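Local structure of putative oxidoreductase (Bacteroides fragilis NCTC 9343, 3EOF) at residues A79-R82 with R83-K86; F103-A106 with A107-T110; L238-L241 with R242-F246. The protein binds flavin mononucleotide and is probably an FMN-dependent oxidoreductase of the nitroreductase family, with no established physiological substrate. All coordinates share one frame; numbering follows the deposited sequence.

Interaction 1: residues A79-R82 with R83-K86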
ATOM      1  N   ALA A  79      -4.607  -8.420  -4.757  1.00 23.79           N
ATOM      2  CA  ALA A  79      -4.893  -8.879  -3.403  1.00 24.57           C
ATOM      3  C   ALA A  79      -5.305 -10.336  -3.637  1.00 23.78           C
ATOM      4  O   ALA A  79      -6.075 -10.602  -4.519  1.00 25.79           O
ATOM      5  CB  ALA A  79      -6.043  -8.070  -2.804  1.00 22.03           C
ATOM      6  N   ASP A  80      -4.773 -11.277  -2.876  1.00 23.52           N
ATOM      7  CA  ASP A  80      -5.075 -12.693  -3.117  1.00 22.54           C
ATOM      8  C   ASP A  80      -5.137 -13.447  -1.803  1.00 22.01           C
ATOM      9  O   ASP A  80      -4.115 -13.675  -1.142  1.00 21.34           O
ATOM     10  CB  ASP A  80      -4.001 -13.276  -4.039  1.00 22.93           C
ATOM     11  CG  ASP A  80      -4.245 -14.721  -4.463  1.00 27.26           C
ATOM     12  OD1 ASP A  80      -4.859 -15.473  -3.714  1.00 23.90           O
ATOM     13  OD2 ASP A  80      -3.751 -15.111  -5.554  1.00 22.22           O
ATOM     14  N   PHE A  81      -6.361 -13.763  -1.404  1.00 22.64           N
ATOM     15  CA  PHE A  81      -6.615 -14.669  -0.272  1.00 22.01           C
ATOM     16  C   PHE A  81      -6.971 -16.069  -0.786  1.00 21.19           C
ATOM     17  O   PHE A  81      -7.039 -17.022  -0.005  1.00 22.30           O
ATOM     18  CB  PHE A  81      -7.706 -14.142   0.688  1.00 20.48           C
ATOM     19  CG  PHE A  81      -7.169 -13.760   2.021  1.00 24.64           C
ATOM     20  CD1 PHE A  81      -6.727 -14.758   2.881  1.00 20.13           C
ATOM     21  CD2 PHE A  81      -7.144 -12.461   2.445  1.00 22.74           C
ATOM     22  CE1 PHE A  81      -6.239 -14.450   4.144  1.00 31.07           C
ATOM     23  CE2 PHE A  81      -6.680 -12.147   3.701  1.00 24.47           C
ATOM     24  CZ  PHE A  81      -6.210 -13.144   4.548  1.00 23.97           C
ATOM     25  N   ARG A  82      -7.117 -16.195  -2.107  1.00 19.90           N
ATOM     26  CA  ARG A  82      -7.486 -17.447  -2.727  1.00 21.54           C
ATOM     27  C   ARG A  82      -6.430 -18.513  -2.533  1.00 21.81           C
ATOM     28  O   ARG A  82      -6.749 -19.660  -2.174  1.00 22.39           O
ATOM     29  CB  ARG A  82      -7.707 -17.269  -4.221  1.00 21.94           C
ATOM     30  CG  ARG A  82      -8.142 -18.575  -4.892  1.00 26.52           C
ATOM     31  CD  ARG A  82      -8.550 -18.325  -6.289  1.00 26.57           C
ATOM     32  NE  ARG A  82      -9.192 -19.496  -6.858  1.00 24.95           N
ATOM     33  CZ  ARG A  82     -10.495 -19.738  -6.809  1.00 28.63           C
ATOM     34  NH1 ARG A  82     -11.331 -18.908  -6.194  1.00 28.15           N
ATOM     35  NH2 ARG A  82     -10.960 -20.843  -7.355  1.00 26.83           N
ATOM     36  N   ARG A  83      -5.185 -18.177  -2.849  1.00 20.58           N
ATOM     37  CA  ARG A  83      -4.112 -19.143  -2.658  1.00 22.97           C
ATOM     38  C   ARG A  83      -4.083 -19.644  -1.207  1.00 22.94           C
ATOM     39  O   ARG A  83      -4.031 -20.862  -0.954  1.00 23.49           O
ATOM     40  CB  ARG A  83      -2.775 -18.571  -3.101  1.00 19.50           C
ATOM     41  CG  ARG A  83      -1.597 -19.537  -2.928  1.00 26.24           C
ATOM     42  CD  ARG A  83      -0.343 -18.940  -3.506  1.00 23.43           C
ATOM     43  NE  ARG A  83      -0.140 -17.666  -2.896  1.00 25.92           N
ATOM     44  CZ  ARG A  83      -0.204 -16.462  -3.471  1.00 18.33           C
ATOM     45  NH1 ARG A  83      -0.311 -16.257  -4.762  1.00 23.38           N
ATOM     46  NH2 ARG A  83      -0.036 -15.423  -2.685  1.00 30.72           N
ATOM     47  N   PHE A  84      -4.135 -18.738  -0.241  1.00 23.79           N
ATOM     48  CA  PHE A  84      -4.161 -19.173   1.157  1.00 21.46           C
ATOM     49  C   PHE A  84      -5.391 -20.026   1.489  1.00 20.50           C
ATOM     50  O   PHE A  84      -5.278 -21.001   2.188  1.00 21.13           O
ATOM     51  CB  PHE A  84      -4.098 -17.994   2.136  1.00 23.14           C
ATOM     52  CG  PHE A  84      -3.811 -18.428   3.532  1.00 24.68           C
ATOM     53  CD1 PHE A  84      -2.558 -18.925   3.849  1.00 30.29           C
ATOM     54  CD2 PHE A  84      -4.806 -18.408   4.502  1.00 26.09           C
ATOM     55  CE1 PHE A  84      -2.255 -19.383   5.135  1.00 28.96           C
ATOM     56  CE2 PHE A  84      -4.531 -18.846   5.782  1.00 30.47           C
ATOM     57  CZ  PHE A  84      -3.250 -19.353   6.103  1.00 29.68           C
ATOM     58  N   CYS A  85      -6.585 -19.671   0.998  1.00 21.35           N
ATOM     59  CA  CYS A  85      -7.745 -20.475   1.310  1.00 20.23           C
ATOM     60  C   CYS A  85      -7.676 -21.828   0.700  1.00 18.65           C
ATOM     61  O   CYS A  85      -8.209 -22.763   1.283  1.00 19.35           O
ATOM     62  CB  CYS A  85      -9.048 -19.799   0.892  1.00 22.01           C
ATOM     63  SG  CYS A  85      -9.297 -18.319   1.862  1.00 30.14           S
ATOM     64  N   LYS A  86      -7.064 -21.947  -0.481  1.00 20.99           N
ATOM     65  CA  LYS A  86      -6.927 -23.236  -1.138  0.50 21.30           C
ATOM     66  C   LYS A  86      -5.977 -24.061  -0.270  1.00 20.57           C
ATOM     67  O   LYS A  86      -6.184 -25.223  -0.055  1.00 19.42           O
ATOM     68  CB  LYS A  86      -6.500 -23.086  -2.617  0.50 21.20           C
ATOM     69  CG  LYS A  86      -7.705 -22.995  -3.609  0.50 23.81           C
ATOM     70  CD  LYS A  86      -7.276 -22.796  -5.098  0.50 22.46           C
ATOM     71  CE  LYS A  86      -8.109 -23.613  -6.056  0.50 22.75           C
ATOM     72  NZ  LYS A  86      -9.572 -23.523  -5.883  0.50 30.91           N
TER
HETATM   73  O   HOH W   1      -2.883 -16.078  -0.438  1.00 23.26           O
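D80 and R83 meet in a helix-capping contact at the point where strand 73-80 ends and the chain turns into helix 82-89. The carboxylate of D80 reaches forward over the turn, and its OD1 accepts from the backbone N of R83 at 2.9 Å in a nearly straight bond (170°), met on the syn side close to the carboxylate plane. CG of D80 stands anti to the backbone N (chi1 -176°), which turns the acid toward the first turn of the helix. The other oxygen, OD2, lies 3.7 Å from NH1 of R83; D80 CG lies over one face of the guanidinium and OD2 stands well out of its plane, and this long salt bridge is an attraction of charges without an N-H aimed at the oxygen. OD2 instead bonds to S45 and to Y183 of the second subunit, while the strongest partner of the R83 guanidinium is the carbonyl of Y44.

A water extends the cap, giving a hydrogen to D80 O and accepting from F84 N at 2.9 Å. The helical pattern then starts with C85 N bonding to F81 O and K86 N to R82 O. Farther out, R82 and K86 run side by side in the same direction, bringing NH2 of R82 within 3.4 Å of NZ of K86. R82 NE forms a salt bridge with D185 of the second subunit and K86 makes a weak, long ion pair with it, so the two basic groups converge on one carboxylate. On another flank, CE1 of F81 comes 4.2 Å from CD2 of F84, which lies at the edge of the F81 ring. F81 also stacks on Y97 and packs against helix 100-123, whereas D80 and R82 lean on V151 of the neighbouring strand 151-160.

Interaction 2: residues F103-A106 with A107-T110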
ATOM      1  N   PHE A 103      -9.856  -8.352   2.909  1.00 20.32           N
ATOM      2  CA  PHE A 103      -9.547  -7.665   1.660  1.00 18.71           C
ATOM      3  C   PHE A 103      -8.581  -6.527   1.885  1.00 18.99           C
ATOM      4  O   PHE A 103      -7.610  -6.361   1.150  1.00 22.73           O
ATOM      5  CB  PHE A 103     -10.825  -7.100   0.950  1.00 16.73           C
ATOM      6  CG  PHE A 103     -10.496  -6.072  -0.106  1.00 20.74           C
ATOM      7  CD1 PHE A 103      -9.931  -6.458  -1.326  1.00 28.03           C
ATOM      8  CD2 PHE A 103     -10.614  -4.703   0.176  1.00 26.12           C
ATOM      9  CE1 PHE A 103      -9.543  -5.503  -2.280  1.00 23.10           C
ATOM     10  CE2 PHE A 103     -10.256  -3.748  -0.781  1.00 24.88           C
ATOM     11  CZ  PHE A 103      -9.718  -4.152  -2.008  1.00 27.96           C
ATOM     12  N   LEU A 104      -8.822  -5.726   2.907  1.00 21.91           N
ATOM     13  CA  LEU A 104      -7.910  -4.640   3.207  1.00 23.91           C
ATOM     14  C   LEU A 104      -6.536  -5.162   3.630  1.00 23.35           C
ATOM     15  O   LEU A 104      -5.518  -4.585   3.262  1.00 22.90           O
ATOM     16  CB  LEU A 104      -8.483  -3.698   4.259  1.00 22.21           C
ATOM     17  CG  LEU A 104      -7.588  -2.513   4.643  1.00 25.28           C
ATOM     18  CD1 LEU A 104      -7.243  -1.632   3.461  1.00 24.46           C
ATOM     19  CD2 LEU A 104      -8.246  -1.703   5.813  1.00 24.65           C
ATOM     20  N   ASN A 105      -6.498  -6.226   4.404  1.00 23.85           N
ATOM     21  CA  ASN A 105      -5.219  -6.817   4.793  1.00 22.71           C
ATOM     22  C   ASN A 105      -4.430  -7.291   3.583  1.00 21.18           C
ATOM     23  O   ASN A 105      -3.229  -7.089   3.528  1.00 22.50           O
ATOM     24  CB  ASN A 105      -5.398  -8.031   5.744  1.00 29.45           C
ATOM     25  CG  ASN A 105      -5.841  -7.645   7.160  1.00 29.97           C
ATOM     26  OD1 ASN A 105      -5.527  -6.553   7.617  1.00 27.68           O
ATOM     27  ND2 ASN A 105      -6.591  -8.572   7.865  1.00 22.88           N
ATOM     28  N   ALA A 106      -5.112  -7.904   2.600  1.00 21.89           N
ATOM     29  CA  ALA A 106      -4.459  -8.432   1.398  1.00 21.93           C
ATOM     30  C   ALA A 106      -3.977  -7.270   0.557  1.00 25.09           C
ATOM     31  O   ALA A 106      -2.860  -7.314   0.041  1.00 27.07           O
ATOM     32  CB  ALA A 106      -5.387  -9.335   0.588  1.00 15.92           C
ATOM     33  N   ALA A 107      -4.838  -6.244   0.417  1.00 25.11           N
ATOM     34  CA  ALA A 107      -4.526  -5.011  -0.320  1.00 22.30           C
ATOM     35  C   ALA A 107      -3.230  -4.393   0.182  1.00 20.11           C
ATOM     36  O   ALA A 107      -2.380  -3.961  -0.596  1.00 18.75           O
ATOM     37  CB  ALA A 107      -5.622  -4.025  -0.179  1.00 17.63           C
HETATM   38  N   MSE A 108      -3.127  -4.288   1.479  1.00 21.05           N
HETATM   39  CA  MSE A 108      -1.921  -3.742   2.074  1.00 24.78           C
HETATM   40  C   MSE A 108      -0.741  -4.570   1.753  1.00 22.86           C
HETATM   41  O   MSE A 108       0.331  -4.020   1.513  1.00 27.08           O
HETATM   42  CB  MSE A 108      -2.044  -3.597   3.575  1.00 23.94           C
HETATM   43  CG  MSE A 108      -3.110  -2.565   3.951  1.00 28.49           C
HETATM   44 SE   MSE A 108      -3.132  -2.083   5.877  0.75 28.36          SE
HETATM   45  CE  MSE A 108      -3.715  -3.762   6.644  1.00 24.05           C
ATOM     46  N   ASP A 109      -0.888  -5.886   1.810  1.00 23.96           N
ATOM     47  CA  ASP A 109       0.253  -6.772   1.506  1.00 23.17           C
ATOM     48  C   ASP A 109       0.712  -6.495   0.100  1.00 21.39           C
ATOM     49  O   ASP A 109       1.882  -6.416  -0.199  1.00 19.20           O
ATOM     50  CB  ASP A 109      -0.121  -8.265   1.618  1.00 26.13           C
ATOM     51  CG  ASP A 109       0.410  -8.956   2.885  1.00 32.23           C
ATOM     52  OD1 ASP A 109       0.604  -8.293   3.948  1.00 26.74           O
ATOM     53  OD2 ASP A 109       0.591 -10.226   2.790  1.00 26.24           O
ATOM     54  N   THR A 110      -0.270  -6.324  -0.759  1.00 22.11           N
ATOM     55  CA  THR A 110      -0.072  -6.141  -2.176  1.00 23.18           C
ATOM     56  C   THR A 110       0.571  -4.824  -2.559  1.00 19.77           C
ATOM     57  O   THR A 110       1.312  -4.770  -3.536  1.00 22.98           O
ATOM     58  CB  THR A 110      -1.440  -6.263  -2.893  1.00 20.90           C
ATOM     59  OG1 THR A 110      -2.060  -7.494  -2.508  1.00 23.02           O
ATOM     60  CG2 THR A 110      -1.308  -6.231  -4.393  1.00 24.89           C
TER
HETATM   61  O   HOH W   2      -1.387  -6.686   5.249  1.00 38.73           O
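M108, a selenomethionine, folds its side chain back over the preceding turn, toward L104 and N105. Its CB lies 3.6 Å from L104 O, and CG comes closer to the same carbonyl oxygen, at 3.2 Å, while also touching CD1 of L104. CG stands beside the backbone N (chi1 -65°), which sets it against L104 O. Beyond it the chain bends at the selenium (chi3 -67°), which brings the methyl CE back to 3.5 Å from OD1 of N105. L111 of the second subunit packs on M108 as well, so this flank of helix 100-123 belongs to the dimer interface of the nitroreductase fold. Another flank faces the sheet, where F103 and A107 pack on I154 of strand 151-160 and A107 CB sits over one face of the F103 ring, 4.5 Å from its CZ. At T110 the hydroxyl turns back along the helix, and OG1 donates to A106 O at 2.7 Å from above the carbonyl plane. That oxygen also takes the backbone N of T110 and thus accepts two bonds. A water donates to both N105 O and OD1 of D109, a residue of the FMN pocket whose carboxylate is also bonded to T37, M38 N and L43 N.

Interaction 3: residues L238-L241 with R242-F246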
ATOM      1  N   LEU A 238     -17.868  -1.745  -4.106  1.00 28.93           N
ATOM      2  CA  LEU A 238     -18.609  -2.636  -3.223  1.00 27.71           C
ATOM      3  C   LEU A 238     -19.162  -3.773  -4.033  1.00 25.46           C
ATOM      4  O   LEU A 238     -19.038  -4.902  -3.621  1.00 26.06           O
ATOM      5  CB  LEU A 238     -19.720  -1.892  -2.478  1.00 28.77           C
ATOM      6  CG  LEU A 238     -19.239  -0.839  -1.475  1.00 27.87           C
ATOM      7  CD1 LEU A 238     -20.398  -0.000  -0.978  1.00 23.75           C
ATOM      8  CD2 LEU A 238     -18.544  -1.525  -0.369  1.00 25.16           C
ATOM      9  N   LYS A 239     -19.732  -3.475  -5.201  1.00 25.88           N
ATOM     10  CA  LYS A 239     -20.232  -4.494  -6.087  1.00 26.29           C
ATOM     11  C   LYS A 239     -19.175  -5.525  -6.501  1.00 25.49           C
ATOM     12  O   LYS A 239     -19.435  -6.724  -6.508  1.00 25.87           O
ATOM     13  CB  LYS A 239     -20.855  -3.866  -7.346  1.00 27.31           C
ATOM     14  CG  LYS A 239     -22.155  -3.147  -7.096  1.00 30.40           C
ATOM     15  CD  LYS A 239     -22.718  -2.551  -8.409  1.00 32.43           C
ATOM     16  CE  LYS A 239     -24.068  -1.871  -8.158  1.00 37.88           C
ATOM     17  NZ  LYS A 239     -24.667  -1.220  -9.398  1.00 48.50           N
ATOM     18  N   VAL A 240     -17.993  -5.057  -6.869  1.00 23.82           N
ATOM     19  CA  VAL A 240     -16.952  -5.941  -7.351  1.00 23.24           C
ATOM     20  C   VAL A 240     -16.345  -6.715  -6.192  1.00 22.41           C
ATOM     21  O   VAL A 240     -16.027  -7.905  -6.346  1.00 20.68           O
ATOM     22  CB  VAL A 240     -15.885  -5.184  -8.164  1.00 23.67           C
ATOM     23  CG1 VAL A 240     -14.797  -6.131  -8.676  1.00 18.61           C
ATOM     24  CG2 VAL A 240     -16.549  -4.501  -9.334  1.00 23.29           C
ATOM     25  N   LEU A 241     -16.229  -6.084  -5.031  1.00 21.05           N
ATOM     26  CA  LEU A 241     -15.711  -6.783  -3.855  1.00 20.84           C
ATOM     27  C   LEU A 241     -16.668  -7.933  -3.501  1.00 22.80           C
ATOM     28  O   LEU A 241     -16.238  -9.036  -3.155  1.00 21.09           O
ATOM     29  CB  LEU A 241     -15.581  -5.822  -2.687  1.00 23.90           C
ATOM     30  CG  LEU A 241     -14.362  -4.914  -2.601  1.00 26.05           C
ATOM     31  CD1 LEU A 241     -14.689  -3.807  -1.586  1.00 27.84           C
ATOM     32  CD2 LEU A 241     -13.155  -5.703  -2.190  1.00 24.91           C
ATOM     33  N   ARG A 242     -17.973  -7.679  -3.641  1.00 23.48           N
ATOM     34  CA  ARG A 242     -18.997  -8.678  -3.362  1.00 27.46           C
ATOM     35  C   ARG A 242     -18.838  -9.875  -4.330  1.00 27.08           C
ATOM     36  O   ARG A 242     -18.762 -11.046  -3.935  1.00 26.17           O
ATOM     37  CB  ARG A 242     -20.384  -8.026  -3.494  1.00 24.44           C
ATOM     38  CG  ARG A 242     -21.577  -8.974  -3.292  1.00 31.79           C
ATOM     39  CD  ARG A 242     -22.916  -8.214  -2.999  1.00 39.85           C
ATOM     40  NE  ARG A 242     -22.736  -7.145  -1.989  1.00 55.10           N
ATOM     41  CZ  ARG A 242     -22.874  -5.828  -2.210  1.00 58.61           C
ATOM     42  NH1 ARG A 242     -23.257  -5.347  -3.403  1.00 59.81           N
ATOM     43  NH2 ARG A 242     -22.659  -4.977  -1.205  1.00 57.76           N
ATOM     44  N   ARG A 243     -18.721  -9.531  -5.607  1.00 28.37           N
ATOM     45  CA  ARG A 243     -18.621 -10.482  -6.697  1.00 26.40           C
ATOM     46  C   ARG A 243     -17.375 -11.338  -6.487  1.00 24.18           C
ATOM     47  O   ARG A 243     -17.352 -12.536  -6.794  1.00 24.25           O
ATOM     48  CB  ARG A 243     -18.569  -9.672  -7.992  1.00 27.52           C
ATOM     49  CG  ARG A 243     -19.398 -10.213  -9.104  1.00 39.85           C
ATOM     50  CD  ARG A 243     -20.251  -9.092  -9.739  1.00 48.12           C
ATOM     51  NE  ARG A 243     -19.474  -8.075 -10.447  1.00 52.77           N
ATOM     52  CZ  ARG A 243     -19.954  -6.907 -10.901  1.00 50.96           C
ATOM     53  NH1 ARG A 243     -21.219  -6.535 -10.686  1.00 47.01           N
ATOM     54  NH2 ARG A 243     -19.142  -6.074 -11.548  1.00 37.89           N
ATOM     55  N   GLN A 244     -16.332 -10.742  -5.941  1.00 23.51           N
ATOM     56  CA  GLN A 244     -15.074 -11.484  -5.687  1.00 20.65           C
ATOM     57  C   GLN A 244     -14.987 -12.156  -4.318  1.00 22.77           C
ATOM     58  O   GLN A 244     -13.916 -12.680  -3.920  1.00 23.06           O
ATOM     59  CB  GLN A 244     -13.861 -10.577  -5.869  1.00 21.28           C
ATOM     60  CG  GLN A 244     -13.652 -10.068  -7.286  1.00 25.00           C
ATOM     61  CD  GLN A 244     -13.672 -11.148  -8.350  1.00 25.64           C
ATOM     62  OE1 GLN A 244     -14.710 -11.419  -8.957  1.00 19.19           O
ATOM     63  NE2 GLN A 244     -12.553 -11.742  -8.593  1.00 19.12           N
ATOM     64  N   GLY A 245     -16.100 -12.129  -3.604  1.00 21.56           N
ATOM     65  CA  GLY A 245     -16.243 -12.743  -2.314  1.00 22.74           C
ATOM     66  C   GLY A 245     -15.574 -12.084  -1.140  1.00 27.46           C
ATOM     67  O   GLY A 245     -15.318 -12.755  -0.126  1.00 26.76           O
ATOM     68  N   PHE A 246     -15.280 -10.785  -1.247  1.00 28.09           N
ATOM     69  CA  PHE A 246     -14.672 -10.089  -0.123  1.00 27.61           C
ATOM     70  C   PHE A 246     -15.710  -9.382   0.722  1.00 29.42           C
ATOM     71  O   PHE A 246     -15.389  -8.620   1.623  1.00 33.67           O
ATOM     72  CB  PHE A 246     -13.573  -9.149  -0.573  1.00 25.03           C
ATOM     73  CG  PHE A 246     -12.283  -9.835  -0.849  1.00 21.39           C
ATOM     74  CD1 PHE A 246     -11.558 -10.409   0.197  1.00 21.66           C
ATOM     75  CD2 PHE A 246     -11.756  -9.866  -2.127  1.00 17.25           C
ATOM     76  CE1 PHE A 246     -10.308 -11.020  -0.045  1.00 21.90           C
ATOM     77  CE2 PHE A 246     -10.529 -10.432  -2.366  1.00 25.95           C
ATOM     78  CZ  PHE A 246      -9.802 -11.025  -1.312  1.00 25.16           C
TER
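L241 and F246 meet where helix 227-243 ends, and L241, R242 and V240 have the most surface buried by the contact. The carbonyl of L241 accepts from F246 N at 2.8 Å, while G245 N bonds to R242 O; this pair of bonds is a Schellman motif, with G245 as the C-prime residue at positive phi (74°). The reversal carries F246 back across L241, so that CD2 of the leucine meets CB of the phenylalanine at 3.8 Å, the two side chains crossing at about a right angle. R242 departs from the backbone anti to its N (chi1 177°) and then bends at chi3, curling toward the preceding turn. Its guanidinium thereby has L238 O 4.1 Å above the centre of one face, where no N-H is directed at it, and its NE is bonded to D248 O. V240 points its CG2 at NH2 of R243, 3.8 Å away, and its CG1 toward CG of Q244. The carbonyls of L241 and R242 are thus met by the glycine turn, and R243 NE and Q244 NE2 by partners beyond it, Q139 for the first and the carbonyls of V151 and L147 for the second. The side chains meet across the turn by van der Waals contact, the hydrogen bonds across it being made by the backbone, with V240 and L241 packed on F152 and the arginines lying toward the exposed side.

How the interactions relate
Interaction 2 is wholly buried and lies nearest the centre of the chain; interaction 1 is largely buried at a strand-to-helix junction, and interaction 3 is partly exposed. Interaction 1 caps the start of helix 82-89 with a carboxylate and interaction 3 ends helix 227-243 with a glycine turn, whereas interaction 2 lies within a continuous helix. They also touch one another. A79 of interaction 1 packs on A106 and T110 of interaction 2, F103 of interaction 2 meets L241 and F246 of interaction 3, and F81 of interaction 1 also reaches F246. Charged pairing is concentrated in interaction 1, beside the second subunit, while only interaction 2 contributes a residue to the FMN pocket.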